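Local coordinates for copper-containing nitrite reductase (PDB 6THE), which probably catalyses the one-electron reduction of nitrite to nitric oxide, as a trimeric copper enzyme with cupredoxin-type domains, at residues Phe88-Ala93 against Ile111-Leu116. Sequence-based numbering, arbitrary orientation.
With CU (copper (II) ion), chain C.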
loop_
_atom_site.group_PDB
_atom_site.type_symbol
_atom_site.label_atom_id
_atom_site.label_comp_id
_atom_site.label_asym_id
_atom_site.label_seq_id
_atom_site.Cartn_x
_atom_site.Cartn_y
_atom_site.Cartn_z
ATOM N N PHE A 88 0.375 13.163 18.378
ATOM C CA PHE A 88 1.722 13.014 17.852
ATOM C C PHE A 88 2.056 11.531 17.723
ATOM O O PHE A 88 1.864 10.762 18.664
ATOM C CB PHE A 88 2.738 13.735 18.743
ATOM C CG PHE A 88 2.535 15.224 18.872
ATOM C CD1 PHE A 88 3.039 16.096 17.917
ATOM C CD2 PHE A 88 1.849 15.757 19.953
ATOM C CE1 PHE A 88 2.854 17.465 18.037
ATOM C CE2 PHE A 88 1.666 17.127 20.073
ATOM C CZ PHE A 88 2.169 17.979 19.116
ATOM N N HIS A 89 2.560 11.147 16.544
ATOM C CA HIS A 89 2.968 9.777 16.274
ATOM C C HIS A 89 4.354 9.522 16.862
ATOM O O HIS A 89 4.798 8.377 16.930
ATOM C CB HIS A 89 2.925 9.492 14.766
ATOM C CG HIS A 89 1.554 9.277 14.215
ATOM N ND1 HIS A 89 1.300 8.354 13.221
ATOM C CD2 HIS A 89 0.367 9.852 14.508
ATOM C CE1 HIS A 89 0.019 8.374 12.919
ATOM N NE2 HIS A 89 -0.578 9.284 13.697
ATOM N N ALA A 90 5.024 10.601 17.281
ATOM C CA ALA A 90 6.349 10.524 17.875
ATOM C C ALA A 90 6.237 10.316 19.384
ATOM O O ALA A 90 7.240 10.071 20.053
ATOM C CB ALA A 90 7.124 11.778 17.551
ATOM N N ALA A 91 5.005 10.404 19.902
ATOM C CA ALA A 91 4.760 10.412 21.335
ATOM C C ALA A 91 4.334 9.029 21.821
ATOM O O ALA A 91 3.549 8.344 21.166
ATOM C CB ALA A 91 3.721 11.456 21.669
ATOM N N ILE A 92 4.876 8.638 22.981
ATOM C CA ILE A 92 4.417 7.473 23.720
ATOM C C ILE A 92 3.479 7.971 24.818
ATOM O O ILE A 92 3.905 8.218 25.945
ATOM C CB ILE A 92 5.606 6.660 24.281
ATOM C CG1 ILE A 92 6.692 6.400 23.229
ATOM C CG2 ILE A 92 5.133 5.372 24.944
ATOM C CD1 ILE A 92 6.266 5.510 22.079
ATOM N N ALA A 93 2.201 8.136 24.456
ATOM C CA ALA A 93 1.198 8.727 25.326
ATOM C C ALA A 93 -0.191 8.278 24.879
ATOM O O ALA A 93 -0.412 8.061 23.690
ATOM C CB ALA A 93 1.318 10.231 25.283
ATOM N N ILE A 111 0.995 19.713 27.777
ATOM C CA ILE A 111 1.601 18.473 28.241
ATOM C C ILE A 111 3.067 18.460 27.812
ATOM O O ILE A 111 3.473 19.241 26.953
ATOM C CB ILE A 111 0.852 17.236 27.699
ATOM C CG1 ILE A 111 0.748 17.253 26.171
ATOM C CG2 ILE A 111 -0.509 17.077 28.362
ATOM C CD1 ILE A 111 0.877 15.894 25.524
ATOM N N THR A 112 3.850 17.562 28.424
ATOM C CA THR A 112 5.221 17.312 28.006
ATOM C C THR A 112 5.387 15.830 27.681
ATOM O O THR A 112 4.909 14.973 28.422
ATOM C CB THR A 112 6.240 17.767 29.061
ATOM O OG1 THR A 112 5.988 17.061 30.277
ATOM C CG2 THR A 112 6.216 19.259 29.315
ATOM N N TRP A 113 6.063 15.552 26.562
ATOM C CA TRP A 113 6.415 14.195 26.173
ATOM C C TRP A 113 7.851 14.165 25.655
ATOM O O TRP A 113 8.351 15.162 25.141
ATOM C CB TRP A 113 5.420 13.634 25.148
ATOM C CG TRP A 113 5.342 14.408 23.867
ATOM C CD1 TRP A 113 4.528 15.472 23.599
ATOM C CD2 TRP A 113 6.103 14.175 22.667
ATOM N NE1 TRP A 113 4.733 15.919 22.322
ATOM C CE2 TRP A 113 5.691 15.144 21.725
ATOM C CE3 TRP A 113 7.088 13.252 22.296
ATOM C CZ2 TRP A 113 6.233 15.211 20.440
ATOM C CZ3 TRP A 113 7.623 13.318 21.027
ATOM C CH2 TRP A 113 7.199 14.286 20.114
ATOM N N LYS A 114 8.502 13.005 25.803
ATOM C CA LYS A 114 9.885 12.834 25.389
ATOM C C LYS A 114 9.933 12.012 24.103
ATOM O O LYS A 114 9.274 10.979 23.996
ATOM C CB LYS A 114 10.702 12.177 26.507
ATOM C CG LYS A 114 12.213 12.215 26.317
ATOM C CD LYS A 114 12.983 11.534 27.429
ATOM C CE LYS A 114 14.482 11.576 27.214
ATOM N NZ LYS A 114 15.219 10.938 28.330
ATOM N N ALA A 115 10.723 12.494 23.137
ATOM C CA ALA A 115 10.942 11.798 21.879
ATOM C C ALA A 115 12.009 10.723 22.075
ATOM O O ALA A 115 13.125 11.021 22.500
ATOM C CB ALA A 115 11.330 12.785 20.805
ATOM N N LEU A 116 11.646 9.475 21.759
ATOM C CA LEU A 116 12.499 8.327 22.026
ATOM C C LEU A 116 12.918 7.662 20.718
ATOM O O LEU A 116 13.947 6.990 20.667
ATOM C CB LEU A 116 11.744 7.341 22.925
ATOM C CG LEU A 116 11.568 7.767 24.382
ATOM C CD1 LEU A 116 10.388 7.048 25.017
ATOM C CD2 LEU A 116 12.838 7.520 25.185
HETATM CU CU CU C . -2.661 9.098 13.944
HETATM O O HOH W 1 10.124 10.089 19.019
HETATM O O HOH W 2 8.658 8.947 22.085
HETATM O O HOH W 3 6.324 10.200 24.998
HETATM O O HOH W 4 -3.690 8.142 15.380
#
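Trp-113 has the largest buried area of any residue in this contact, 105 Å² of the 315 Å² counted over both sides, its indole lying under the turn Phe-88 to Ala-91. Ala-91 gives a CH-pi contact: its CB stands 4.0 Å from the centroid of the six-membered ring of Trp-113 and 24° off the normal, hence over the face. Ala-90 packs against the far end of the same ring, CB to CH2 of Trp-113 at 3.6 Å. The Phe-88 ring meets the five-membered ring obliquely, with planes at 35° and centroids 5.1 Å apart, while Trp-113 NE1 sits over one face of the phenyl group. With chi1 at 61°, CG of Trp-113 is wedged between its backbone N and carbonyl carbon, and the indole is carried in beneath the turn. An alanine in its place would probably leave Phe-88, Ala-90 and Ala-91 facing a gap and the turn less firmly seated.

Both segments belong to a cupredoxin domain, a sandwich of two beta sheets: strand 108-114 is at the edge of one, strand 87-88 at the edge of the other, and Trp-113 also reaches Val-70 and Ile-72 on its neighbouring strand. The same turn carries His-89, whose NE2 binds copper at 2.1 Å beside water 4, His-124 and His-281 of the second subunit, the interfacial site where copper nitrite reductases reduce nitrite.

No direct hydrogen bond joins the backbones; water does so instead. One water donates to Ala-90 O at 2.7 Å and to Lys-114 O at 2.9 Å, and accepts weakly from Leu-116 N. A second links Ala-90 O and, weakly, Leu-116 N. A third accepts from Ile-92 N at 2.9 Å. Alongside them, Ile-92 CG1 and Leu-116 CD1 make a looser apolar contact at 4.2 Å, the two side chains crossing at about a right angle.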